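Local coordinates for protein pyocin S5 (Pseudomonas aeruginosa PAO1, PDB 6THK) that probably forms pores that depolarise the cytoplasmic membrane of target bacteria, as a bacteriocin of the channel-forming colicin family, at residues A[59-64]-A[170-175]; A[142-147]-A[153-158]; A[419-424]-A[439-444]; A[249-254]-A[290-295]; A[267-270]-A[274-277]. The protein carries 1 engineered substitution. All blocks are in the same frame, centred on the assembly; numbering follows the deposited sequence.

From the N terminus, interaction 1 closes a long loop by laying helix 42-87 beside helix 157-212. Interaction 2 falls within that loop and closes a short one, which holds helix 149-154, between helix 133-145 and helix 157-212. Its centre is about 24 Å from that of interaction 1. Interaction 4 then pairs helices 237-267 and 272-338, and interaction 5 lies within its loop, at the turn joining the two helices. Interaction 3 comes last and pairs helices 419-431 and 436-446 in the colicin pore-forming domain. Its centre is about 133 Å from that of interaction 1, across the centre of the chain. None of the five loops cross.

Interaction 1 of 5, residues A[59-64]-A[170-175]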
# COMPACT_ATOMS: atom_id res chain seq x y z
N SER A 59 14.57 21.31 78.34
CA SER A 59 15.06 22.16 77.26
C SER A 59 15.10 21.40 75.93
O SER A 59 14.69 21.91 74.91
CB SER A 59 16.44 22.71 77.59
OG SER A 59 16.34 23.69 78.60
N ILE A 60 15.60 20.17 75.98
CA ILE A 60 15.69 19.28 74.81
C ILE A 60 14.31 19.07 74.19
O ILE A 60 14.16 19.14 72.98
CB ILE A 60 16.36 17.92 75.23
CG1 ILE A 60 17.89 18.11 75.41
CG2 ILE A 60 16.02 16.75 74.27
CD1 ILE A 60 18.67 16.96 76.07
N PHE A 61 13.31 18.83 75.05
CA PHE A 61 11.93 18.62 74.69
C PHE A 61 11.31 19.88 74.10
O PHE A 61 10.52 19.78 73.16
CB PHE A 61 11.13 18.09 75.89
CG PHE A 61 9.65 18.15 75.69
CD1 PHE A 61 9.03 17.32 74.76
CD2 PHE A 61 8.87 19.07 76.38
CE1 PHE A 61 7.66 17.41 74.54
CE2 PHE A 61 7.50 19.13 76.17
CZ PHE A 61 6.89 18.30 75.26
N GLU A 62 11.65 21.05 74.65
CA GLU A 62 11.19 22.36 74.18
C GLU A 62 11.78 22.65 72.79
O GLU A 62 11.02 23.04 71.90
CB GLU A 62 11.55 23.47 75.19
CG GLU A 62 10.85 23.34 76.53
CD GLU A 62 9.35 23.34 76.40
OE1 GLU A 62 8.81 24.12 75.58
OE2 GLU A 62 8.71 22.51 77.08
N GLN A 63 13.11 22.45 72.59
CA GLN A 63 13.79 22.62 71.30
C GLN A 63 13.25 21.62 70.30
O GLN A 63 12.99 21.99 69.16
CB GLN A 63 15.32 22.51 71.41
N GLY A 64 13.03 20.37 70.75
CA GLY A 64 12.46 19.27 69.97
C GLY A 64 11.12 19.61 69.34
O GLY A 64 10.96 19.48 68.13
N ALA A 170 18.81 13.08 69.97
CA ALA A 170 18.65 12.10 68.89
C ALA A 170 17.20 11.62 68.75
O ALA A 170 16.69 11.58 67.62
CB ALA A 170 19.57 10.91 69.12
N TYR A 171 16.50 11.32 69.89
CA TYR A 171 15.10 10.87 69.90
C TYR A 171 14.15 11.90 69.29
O TYR A 171 13.31 11.53 68.47
CB TYR A 171 14.64 10.47 71.31
CG TYR A 171 13.14 10.28 71.44
CD1 TYR A 171 12.50 9.18 70.88
CD2 TYR A 171 12.35 11.21 72.12
CE1 TYR A 171 11.12 9.01 70.98
CE2 TYR A 171 10.97 11.05 72.22
CZ TYR A 171 10.36 9.94 71.66
OH TYR A 171 9.00 9.78 71.77
N TYR A 172 14.26 13.18 69.70
CA TYR A 172 13.41 14.24 69.18
C TYR A 172 13.82 14.68 67.77
O TYR A 172 12.99 15.22 67.04
CB TYR A 172 13.32 15.42 70.17
CG TYR A 172 12.58 15.07 71.45
CD1 TYR A 172 11.22 14.76 71.44
CD2 TYR A 172 13.24 15.08 72.68
CE1 TYR A 172 10.54 14.43 72.61
CE2 TYR A 172 12.56 14.78 73.87
CZ TYR A 172 11.21 14.45 73.83
OH TYR A 172 10.54 14.12 74.98
N LYS A 173 15.09 14.44 67.37
CA LYS A 173 15.60 14.74 66.03
C LYS A 173 15.01 13.73 65.05
O LYS A 173 14.48 14.14 64.01
CB LYS A 173 17.14 14.72 65.99
CG LYS A 173 17.79 16.01 66.46
CD LYS A 173 18.03 17.02 65.33
CE LYS A 173 18.59 18.34 65.82
NZ LYS A 173 19.99 18.23 66.31
N GLN A 174 15.02 12.43 65.41
CA GLN A 174 14.45 11.39 64.55
C GLN A 174 12.93 11.48 64.48
O GLN A 174 12.36 11.10 63.46
CB GLN A 174 14.93 9.97 64.93
CG GLN A 174 14.40 9.39 66.26
CD GLN A 174 12.99 8.85 66.19
OE1 GLN A 174 12.60 8.18 65.23
NE2 GLN A 174 12.19 9.16 67.19
N ASP A 175 12.28 11.97 65.54
CA ASP A 175 10.83 12.12 65.56
C ASP A 175 10.39 13.23 64.60
O ASP A 175 9.45 13.02 63.84
CB ASP A 175 10.34 12.41 66.98
CG ASP A 175 8.96 13.00 67.04
OD1 ASP A 175 7.98 12.26 66.81
OD2 ASP A 175 8.85 14.23 67.30
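Tyr172 meets Phe61 and Ile60 because their first torsions turn the groups into one space. Phe61 holds CG anti to its backbone N, which brings its CD1 to the hydroxyl end of Tyr172. Tyr172 instead holds CG anti to its carbonyl carbon (chi1 -68°), and its ring reaches across to helix 42-87. The methyl CG2 of Ile60 comes to the edge of the tyrosine ring, 3.6 Å from Tyr172 CD2. Phe61 CA lies over one face of that ring. The two rings meet obliquely, with their planes at 57°. Phe61 CD1 touches both the end of the ring and the hydroxyl, 3.7 Å from Tyr172 CZ and 3.5 Å from Tyr172 OH. The opposite face of Tyr172 is covered from within its own helix, where Tyr171 CD2 sits over the ring centre.

Further along, Gly64 CA packs 3.9 Å from Tyr172 CB. Here the backbones draw close, with Gly64 CA 5.2 Å from Tyr172 CA. The absence of a side chain on Gly64 leaves room for this approach. The helix segments run nearly parallel, at 13°, with their axes 9.5 Å apart. Beyond the contact, Asp175 forms a salt bridge with Lys68 of helix 42-87.

The contact between the segments is apolar, yet the tyrosine ends in a polar group. Tyr172 OH is hydrogen-bonded to Glu129 OE1, and Glu129 binds a zinc ion together with Asp127. Tyr172 is thus a second-shell residue of the zinc site. Packing by Phe61 and Ile60 holds its ring, while the hydroxyl bond is consistent with steadying the Glu129 carboxylate.

Interaction 2 of 5, residues A[142-147]-A[153-158]; sequences KIWEKN and KKYPFQ
Trp144 is the first residue of the 142-147 segment to meet the other side in force. Its CG lies anti to the backbone N (chi1 -163°), and the indole is directed into the bend formed by Tyr155, Pro156 and Phe157. Trp144 NE1 gives a hydrogen bond of 2.8 Å to Tyr155 O. The acceptor lies nearly in the indole plane, and the N-H...O angle is 159°. This bond, with Phe157 on one face, limits the rotation of the indole. Phe157 CB stands over the six-membered ring, 3.9 Å from the centroid. The Phe157 ring turns an edge to the indole in an offset edge-to-face arrangement, with Phe157 CD1 3.8 Å from Trp144 CD2. Arg152 adds a cation-pi contact to the same indole.

Trp144, Tyr155 and Phe157 form an aromatic cluster where the chain passes from helix 133-145 through the short helix 149-154 into helix 157-212. Pro156 is the N-cap residue of that long helix. Leu160, one turn further on, touches both Trp144 and Tyr155.

Tyr155 CD2 approaches the indole at Trp144 CD1, 4.1 Å away, and these two rings meet obliquely. At the end of the segment, Asn147 ND2 comes to the same ring atom, Tyr155 CD2, from the other side of the tyrosine plane, at 3.7 Å. The amide plane is 69° from the ring plane. The hydroxyl of Tyr155 is hydrogen-bonded to Asp163, and Asn147 O to Arg152.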
# COMPACT_ATOMS: atom_id res chain seq x y z
N LYS A 142 19.85 2.15 85.81
CA LYS A 142 19.77 0.77 85.37
C LYS A 142 20.69 0.55 84.18
O LYS A 142 21.31 -0.49 84.07
CB LYS A 142 18.33 0.39 85.01
N ILE A 143 20.75 1.52 83.28
CA ILE A 143 21.64 1.40 82.13
C ILE A 143 23.08 1.35 82.60
O ILE A 143 23.86 0.53 82.15
CB ILE A 143 21.49 2.59 81.17
CG1 ILE A 143 20.11 2.59 80.53
CG2 ILE A 143 22.55 2.53 80.08
CD1 ILE A 143 19.78 3.86 79.77
N TRP A 144 23.42 2.22 83.54
CA TRP A 144 24.78 2.29 84.06
C TRP A 144 25.19 1.02 84.78
O TRP A 144 26.30 0.53 84.62
CB TRP A 144 24.92 3.47 85.00
CG TRP A 144 26.33 3.86 85.27
CD1 TRP A 144 27.28 4.15 84.35
CD2 TRP A 144 26.94 4.02 86.55
NE1 TRP A 144 28.46 4.47 84.97
CE2 TRP A 144 28.27 4.40 86.32
CE3 TRP A 144 26.49 3.88 87.86
CZ2 TRP A 144 29.16 4.64 87.36
CZ3 TRP A 144 27.38 4.12 88.88
CH2 TRP A 144 28.69 4.50 88.63
N GLU A 145 24.27 0.49 85.57
CA GLU A 145 24.54 -0.72 86.35
C GLU A 145 24.92 -1.96 85.51
O GLU A 145 25.58 -2.86 86.00
CB GLU A 145 23.42 -0.99 87.39
CG GLU A 145 23.35 0.06 88.51
CD GLU A 145 22.20 -0.17 89.48
OE1 GLU A 145 21.35 -1.03 89.18
OE2 GLU A 145 22.14 0.50 90.55
N LYS A 146 24.57 -1.90 84.24
CA LYS A 146 24.88 -2.97 83.36
C LYS A 146 26.37 -3.19 83.22
O LYS A 146 26.79 -4.18 82.66
CB LYS A 146 24.26 -2.70 82.01
CG LYS A 146 22.90 -3.33 81.89
CD LYS A 146 21.87 -2.39 81.31
CE LYS A 146 21.87 -2.46 79.80
NZ LYS A 146 20.72 -3.24 79.30
N ASN A 147 27.16 -2.28 83.76
CA ASN A 147 28.59 -2.40 83.65
C ASN A 147 29.22 -2.99 84.88
O ASN A 147 28.61 -3.10 85.92
CB ASN A 147 29.18 -1.04 83.38
CG ASN A 147 28.97 -0.59 81.96
OD1 ASN A 147 28.84 -1.41 81.06
ND2 ASN A 147 28.93 0.70 81.75
N LYS A 153 34.59 2.65 86.78
CA LYS A 153 35.67 3.55 87.08
C LYS A 153 36.16 4.31 85.83
O LYS A 153 36.63 5.43 85.92
CB LYS A 153 36.82 2.78 87.74
N LYS A 154 36.04 3.70 84.67
CA LYS A 154 36.45 4.36 83.44
C LYS A 154 35.29 5.12 82.80
O LYS A 154 35.50 6.00 81.97
CB LYS A 154 37.01 3.36 82.46
N TYR A 155 34.07 4.78 83.19
CA TYR A 155 32.86 5.38 82.67
C TYR A 155 31.99 5.78 83.83
O TYR A 155 31.15 5.01 84.26
CB TYR A 155 32.14 4.35 81.83
CG TYR A 155 31.00 4.85 80.98
CD1 TYR A 155 31.17 5.88 80.09
CD2 TYR A 155 29.76 4.26 81.05
CE1 TYR A 155 30.13 6.32 79.31
CE2 TYR A 155 28.73 4.69 80.26
CZ TYR A 155 28.92 5.71 79.40
OH TYR A 155 27.88 6.13 78.63
N PRO A 156 32.16 6.99 84.32
CA PRO A 156 31.35 7.44 85.48
C PRO A 156 29.89 7.71 85.13
O PRO A 156 29.54 7.84 83.95
CB PRO A 156 32.05 8.72 85.92
CG PRO A 156 32.69 9.24 84.68
CD PRO A 156 33.11 8.03 83.89
N PHE A 157 29.03 7.82 86.17
CA PHE A 157 27.61 8.08 85.99
C PHE A 157 27.34 9.41 85.31
O PHE A 157 26.41 9.49 84.52
CB PHE A 157 26.82 7.98 87.30
CG PHE A 157 25.32 8.06 87.10
CD1 PHE A 157 24.61 6.96 86.62
CD2 PHE A 157 24.63 9.24 87.35
CE1 PHE A 157 23.23 7.04 86.43
CE2 PHE A 157 23.25 9.31 87.17
CZ PHE A 157 22.56 8.21 86.69
N GLN A 158 28.15 10.44 85.62
CA GLN A 158 28.02 11.76 85.02
C GLN A 158 28.31 11.72 83.53
O GLN A 158 27.74 12.51 82.77
CB GLN A 158 28.92 12.79 85.72
CG GLN A 158 28.55 13.04 87.19
CD GLN A 158 27.06 13.15 87.45
OE1 GLN A 158 26.35 13.98 86.87
NE2 GLN A 158 26.56 12.30 88.33

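Interaction 3 of 5, residues A[419-424]-A[439-444]; sequences AASLYQ and FVKIET
Lys441 reaches across to Ser421 and Leu422, and its side chain takes part in two of the three residue contacts. Its CB points toward helix 419-431. CG is anti to the backbone N (chi1 156°), which carries the chain on into the gap between the helices. There Lys441 CG meets the methyl CD1 of Leu422 at 4.0 Å, an apolar touch low on the lysine stem. The chain then bends at each remaining torsion. These bends bring CD and CE round so that the ammonium group arrives at the serine hydroxyl. At the tip, Lys441 NZ donates a hydrogen bond of 2.9 Å to Ser421 OG. The same nitrogen is 3.5 Å from Ser421 CB.

Leu422 serves a second neighbour with the same methyl. Its CD1 lies 4.1 Å from Ile442 CG2, so one branch touches both the lysine stem and the isoleucine. Lys441 thus has two characters. Its lower part joins the apolar seam with Leu422, and its charged end is hydrogen-bonded to the Ser421 hydroxyl at the partly exposed margin. Leu422 and Ile442 themselves are buried.

The two helix segments run close to antiparallel, at 152°, and their axes are 10.5 Å apart. They form a helical hairpin within the colicin pore-forming domain. Leu422 is packed further by Phe438 and Leu445 of helix 436-446 and by Ile417 in the loop before its own helix. Ile442 also touches Met482. Next to the contact, Phe439 packs on helix 361-378, and Tyr423 turns to Met399 of helix 396-409.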
# COMPACT_ATOMS: atom_id res chain seq x y z
N ALA A 419 -23.85 -5.98 -49.34
CA ALA A 419 -23.39 -6.99 -50.29
C ALA A 419 -24.42 -7.26 -51.37
O ALA A 419 -24.10 -7.23 -52.57
CB ALA A 419 -23.06 -8.27 -49.55
N ALA A 420 -25.68 -7.51 -50.95
CA ALA A 420 -26.81 -7.78 -51.84
C ALA A 420 -26.90 -6.71 -52.93
O ALA A 420 -27.09 -7.06 -54.08
CB ALA A 420 -28.10 -7.85 -51.03
N SER A 421 -26.66 -5.43 -52.58
CA SER A 421 -26.67 -4.30 -53.52
C SER A 421 -25.58 -4.44 -54.56
O SER A 421 -25.84 -4.18 -55.73
CB SER A 421 -26.51 -2.98 -52.78
OG SER A 421 -26.67 -1.89 -53.68
N LEU A 422 -24.40 -4.84 -54.11
CA LEU A 422 -23.25 -5.00 -54.97
C LEU A 422 -23.43 -6.14 -55.96
O LEU A 422 -23.18 -5.99 -57.15
CB LEU A 422 -22.02 -5.27 -54.12
CG LEU A 422 -20.73 -5.42 -54.91
CD1 LEU A 422 -20.64 -4.30 -55.93
CD2 LEU A 422 -19.53 -5.41 -53.98
N TYR A 423 -23.85 -7.28 -55.45
CA TYR A 423 -24.07 -8.46 -56.26
C TYR A 423 -25.17 -8.28 -57.29
O TYR A 423 -25.08 -8.81 -58.39
CB TYR A 423 -24.27 -9.68 -55.38
CG TYR A 423 -23.03 -9.97 -54.60
CD1 TYR A 423 -21.79 -9.93 -55.22
CD2 TYR A 423 -23.08 -10.24 -53.25
CE1 TYR A 423 -20.64 -10.18 -54.51
CE2 TYR A 423 -21.93 -10.48 -52.53
CZ TYR A 423 -20.71 -10.46 -53.17
OH TYR A 423 -19.57 -10.71 -52.46
N GLN A 424 -26.21 -7.56 -56.92
CA GLN A 424 -27.29 -7.31 -57.84
C GLN A 424 -26.77 -6.51 -59.02
O GLN A 424 -27.07 -6.82 -60.16
CB GLN A 424 -28.39 -6.53 -57.15
CG GLN A 424 -29.32 -5.83 -58.11
CD GLN A 424 -30.70 -6.43 -58.07
OE1 GLN A 424 -30.89 -7.55 -57.60
NE2 GLN A 424 -31.67 -5.70 -58.58
N PHE A 439 -18.89 -0.42 -62.35
CA PHE A 439 -17.67 0.28 -61.97
C PHE A 439 -18.00 1.51 -61.16
O PHE A 439 -17.32 1.83 -60.19
CB PHE A 439 -16.83 0.63 -63.20
CG PHE A 439 -16.22 -0.57 -63.87
CD1 PHE A 439 -15.47 -1.47 -63.14
CD2 PHE A 439 -16.42 -0.80 -65.21
CE1 PHE A 439 -14.92 -2.57 -63.75
CE2 PHE A 439 -15.87 -1.90 -65.82
CZ PHE A 439 -15.11 -2.79 -65.09
N VAL A 440 -19.07 2.20 -61.55
CA VAL A 440 -19.50 3.38 -60.83
C VAL A 440 -19.91 2.98 -59.41
O VAL A 440 -19.59 3.68 -58.46
CB VAL A 440 -20.69 4.05 -61.51
CG1 VAL A 440 -21.42 4.95 -60.53
CG2 VAL A 440 -20.23 4.84 -62.72
N LYS A 441 -20.62 1.87 -59.28
CA LYS A 441 -21.03 1.41 -57.97
C LYS A 441 -19.83 1.05 -57.10
O LYS A 441 -19.80 1.39 -55.93
CB LYS A 441 -21.98 0.22 -58.11
CG LYS A 441 -22.04 -0.69 -56.89
CD LYS A 441 -23.27 -0.41 -56.05
CE LYS A 441 -22.90 -0.24 -54.59
NZ LYS A 441 -23.98 -0.72 -53.69
N ILE A 442 -18.85 0.35 -57.65
CA ILE A 442 -17.67 -0.00 -56.86
C ILE A 442 -16.85 1.22 -56.47
O ILE A 442 -16.41 1.34 -55.34
CB ILE A 442 -16.77 -1.10 -57.47
CG1 ILE A 442 -16.85 -1.12 -58.98
CG2 ILE A 442 -17.15 -2.47 -56.93
CD1 ILE A 442 -16.05 -2.25 -59.59
N GLU A 443 -16.69 2.16 -57.40
CA GLU A 443 -15.93 3.36 -57.10
C GLU A 443 -16.59 4.14 -55.99
O GLU A 443 -15.93 4.63 -55.09
CB GLU A 443 -15.81 4.26 -58.34
CG GLU A 443 -15.58 5.72 -58.01
CD GLU A 443 -15.92 6.64 -59.16
OE1 GLU A 443 -17.08 7.09 -59.23
OE2 GLU A 443 -15.03 6.91 -59.99
N THR A 444 -17.91 4.26 -56.06
CA THR A 444 -18.66 4.95 -55.05
C THR A 444 -18.55 4.24 -53.71
O THR A 444 -18.30 4.85 -52.69
CB THR A 444 -20.14 4.96 -55.43
OG1 THR A 444 -20.33 5.88 -56.51
CG2 THR A 444 -21.00 5.35 -54.26

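Interaction 4 of 5, residues A[249-254]-A[290-295]; sequences TQAIAD and ASLQAR
Gln293 meets Ile252 with its stem, and its flat amide is carried beyond the touching atom. The chain is extended past CG (chi2 165°), and Gln293 CG lies 3.9 Å from Ile252 CD1. The two side chains cross at about a right angle. Another flat group, the guanidinium of Arg295, has Ser291 OG at its edge and in its plane. The Arg295 side chain packs on Val218 and Leu222 of helix 214-227 and also touches Val248 of helix 237-267. It makes no contact with 249-254.

The pairing is made by aliphatic groups. Ile252 places CG1 anti to its carbonyl carbon (chi1 -59°), which directs this branch at the other helix. Ile252 CG1 touches Leu292 CB at 3.6 Å. The two side chains slide past each other in opposite directions. Leu292 then extends to the neighbouring position, and its CD1 lies 3.7 Å from Ala251 CB. Leu292 CD2 also approaches Ala251 CB, at 4.0 Å, so both leucine methyls come to the alanine methyl from one side. Ile252 and Leu292 are buried. Leu292 is packed further by Val248 and Lys255 of helix 237-267. Ile252 also touches Leu296.

The segment axes are 9.6 Å apart at their closest and nearly antiparallel, at 154°. Glu288, one turn before Leu292, binds a zinc ion together with Glu221 of helix 214-227. That ion is about 8 Å from the Leu292 side chain. Apolar side chains meeting along two long antiparallel helices fit the coiled coil predicted for this region, here in the form of a helical hairpin.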
# COMPACT_ATOMS: atom_id res chain seq x y z
N THR A 249 1.98 -7.52 0.47
CA THR A 249 1.92 -8.84 1.11
C THR A 249 2.95 -8.97 2.24
O THR A 249 2.59 -9.39 3.34
CB THR A 249 2.01 -9.95 0.07
OG1 THR A 249 0.97 -9.74 -0.89
CG2 THR A 249 1.84 -11.33 0.67
N GLN A 250 4.22 -8.58 1.97
CA GLN A 250 5.29 -8.63 2.96
C GLN A 250 5.04 -7.65 4.13
O GLN A 250 5.25 -8.02 5.28
CB GLN A 250 6.67 -8.43 2.31
CG GLN A 250 7.85 -8.76 3.24
CD GLN A 250 7.95 -10.23 3.60
OE1 GLN A 250 7.61 -10.66 4.71
NE2 GLN A 250 8.43 -11.04 2.68
N ALA A 251 4.55 -6.43 3.82
CA ALA A 251 4.20 -5.43 4.83
C ALA A 251 3.10 -5.95 5.75
O ALA A 251 3.16 -5.69 6.95
CB ALA A 251 3.75 -4.14 4.16
N ILE A 252 2.11 -6.70 5.20
CA ILE A 252 1.05 -7.33 6.01
C ILE A 252 1.69 -8.40 6.92
O ILE A 252 1.45 -8.37 8.12
CB ILE A 252 -0.15 -7.88 5.17
CG1 ILE A 252 -0.82 -6.75 4.34
CG2 ILE A 252 -1.20 -8.55 6.09
CD1 ILE A 252 -1.77 -7.19 3.24
N ALA A 253 2.55 -9.28 6.35
CA ALA A 253 3.28 -10.37 7.02
C ALA A 253 4.17 -9.88 8.18
O ALA A 253 4.23 -10.52 9.23
CB ALA A 253 4.13 -11.14 6.02
N ASP A 254 4.86 -8.75 7.98
CA ASP A 254 5.72 -8.14 8.98
C ASP A 254 4.90 -7.46 10.07
O ASP A 254 5.20 -7.63 11.25
CB ASP A 254 6.71 -7.17 8.31
CG ASP A 254 7.72 -7.84 7.40
OD1 ASP A 254 7.53 -9.04 7.06
OD2 ASP A 254 8.72 -7.17 7.03
N ALA A 290 -5.28 -3.09 7.92
CA ALA A 290 -6.55 -2.93 7.22
C ALA A 290 -6.38 -2.03 5.98
O ALA A 290 -6.98 -2.31 4.95
CB ALA A 290 -7.60 -2.37 8.16
N SER A 291 -5.55 -0.97 6.08
CA SER A 291 -5.25 -0.08 4.97
C SER A 291 -4.50 -0.85 3.89
O SER A 291 -4.80 -0.70 2.70
CB SER A 291 -4.41 1.10 5.43
OG SER A 291 -3.85 1.77 4.31
N LEU A 292 -3.53 -1.69 4.30
CA LEU A 292 -2.75 -2.53 3.41
C LEU A 292 -3.62 -3.58 2.74
O LEU A 292 -3.44 -3.86 1.56
CB LEU A 292 -1.61 -3.21 4.17
CG LEU A 292 -0.37 -2.38 4.45
CD1 LEU A 292 0.50 -3.08 5.44
CD2 LEU A 292 0.44 -2.14 3.18
N GLN A 293 -4.55 -4.18 3.48
CA GLN A 293 -5.44 -5.21 2.96
C GLN A 293 -6.39 -4.65 1.91
O GLN A 293 -6.60 -5.30 0.88
CB GLN A 293 -6.19 -5.91 4.10
CG GLN A 293 -5.42 -7.10 4.66
CD GLN A 293 -5.93 -7.61 6.00
OE1 GLN A 293 -5.57 -8.71 6.44
NE2 GLN A 293 -6.75 -6.82 6.69
N ALA A 294 -6.89 -3.42 2.13
CA ALA A 294 -7.77 -2.68 1.20
C ALA A 294 -7.03 -2.43 -0.11
O ALA A 294 -7.64 -2.56 -1.17
CB ALA A 294 -8.21 -1.36 1.81
N ARG A 295 -5.71 -2.08 -0.03
CA ARG A 295 -4.78 -1.84 -1.14
C ARG A 295 -4.57 -3.13 -1.93
O ARG A 295 -4.63 -3.10 -3.16
CB ARG A 295 -3.45 -1.37 -0.57
CG ARG A 295 -2.44 -0.83 -1.58
CD ARG A 295 -1.28 -0.17 -0.85
NE ARG A 295 -1.74 0.70 0.25
CZ ARG A 295 -1.67 2.02 0.24
NH1 ARG A 295 -1.12 2.66 -0.79
NH2 ARG A 295 -2.12 2.72 1.27

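Interaction 5 of 5, residues A[267-270]-A[274-277]; sequences KNSP and EKQK
Ser269 and Lys275 meet through a hydroxyl laid along an aliphatic stem. Ser269 has its OG between the backbone N and the carbonyl carbon (chi1 77°), which aims the oxygen at the start of the next helix. Lys275 has CG anti to its backbone N, and its chain is extended from CG to NZ, with chi2, chi3 and chi4 all near 180°. The serine oxygen therefore lies alongside the lysine stem. Ser269 OG is 3.3 Å from Lys275 CB and 3.4 Å from Lys275 CD. These are van der Waals touches. The Ser269 CB joins in, 3.7 Å from Lys275 CB.

Pro270 adds a second touch, where its CD lies 3.8 Å from Glu274 CB. Glu274 starts toward the loop but bends at chi2 (-47°), and its carboxylate leads away. There Glu274 OE1 forms a long, weak salt bridge with Lys277 NZ, one turn on in the same helix. The stem of Glu274 thus packs on the proline, while its charged end is turned to a lysine.

The contact is a surface one at the turn of a helical hairpin. Helix 237-267 ends at this point. Residues 268-270 lead to helix 272-338. Thr271, just before it, makes a weak hydrogen bond through OG1 with Glu274 N. On another side of the new helix, Gln276 and Lys277 pack against helix 157-212, Gln276 on Leu200 and both on Leu203.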
# COMPACT_ATOMS: atom_id res chain seq x y z
N LYS A 267 1.06 -7.38 27.81
CA LYS A 267 0.97 -8.36 28.90
C LYS A 267 2.06 -8.22 29.97
O LYS A 267 1.74 -8.19 31.15
CB LYS A 267 0.95 -9.79 28.32
N ASN A 268 3.33 -8.11 29.54
CA ASN A 268 4.51 -7.99 30.41
C ASN A 268 5.01 -6.54 30.62
O ASN A 268 6.19 -6.34 30.93
CB ASN A 268 5.64 -8.89 29.87
CG ASN A 268 5.32 -10.36 29.79
OD1 ASN A 268 4.46 -10.89 30.51
ND2 ASN A 268 6.05 -11.08 28.94
N SER A 269 4.11 -5.54 30.52
CA SER A 269 4.46 -4.12 30.72
C SER A 269 4.91 -3.82 32.16
O SER A 269 4.28 -4.30 33.11
CB SER A 269 3.31 -3.20 30.33
OG SER A 269 2.29 -3.16 31.31
N PRO A 270 5.97 -3.01 32.37
CA PRO A 270 6.41 -2.72 33.74
C PRO A 270 5.71 -1.51 34.38
O PRO A 270 5.64 -1.44 35.61
CB PRO A 270 7.92 -2.52 33.59
CG PRO A 270 8.15 -2.18 32.12
CD PRO A 270 6.86 -2.35 31.38
N GLU A 274 4.23 2.47 29.67
CA GLU A 274 4.73 1.50 28.70
C GLU A 274 3.60 0.61 28.14
O GLU A 274 3.66 0.22 26.98
CB GLU A 274 5.87 0.65 29.27
CG GLU A 274 7.17 1.40 29.49
CD GLU A 274 7.68 2.28 28.37
OE1 GLU A 274 7.90 1.78 27.25
OE2 GLU A 274 7.90 3.49 28.64
N LYS A 275 2.56 0.33 28.97
CA LYS A 275 1.40 -0.46 28.55
C LYS A 275 0.55 0.36 27.59
O LYS A 275 0.14 -0.19 26.57
CB LYS A 275 0.54 -0.89 29.75
CG LYS A 275 -0.37 -2.07 29.43
CD LYS A 275 -1.04 -2.59 30.68
CE LYS A 275 -1.76 -3.89 30.44
NZ LYS A 275 -2.12 -4.57 31.71
N GLN A 276 0.29 1.65 27.90
CA GLN A 276 -0.52 2.53 27.06
C GLN A 276 0.16 2.78 25.72
O GLN A 276 -0.53 2.83 24.70
CB GLN A 276 -0.89 3.85 27.78
CG GLN A 276 -1.96 4.71 27.07
CD GLN A 276 -3.32 4.05 26.93
OE1 GLN A 276 -4.16 4.06 27.83
NE2 GLN A 276 -3.58 3.49 25.75
N LYS A 277 1.51 2.85 25.72
CA LYS A 277 2.34 2.99 24.52
C LYS A 277 2.06 1.79 23.59
O LYS A 277 1.74 1.98 22.41
CB LYS A 277 3.83 3.06 24.90
CG LYS A 277 4.68 3.86 23.91
CD LYS A 277 6.18 3.75 24.16
CE LYS A 277 6.70 4.74 25.19
NZ LYS A 277 8.18 4.65 25.33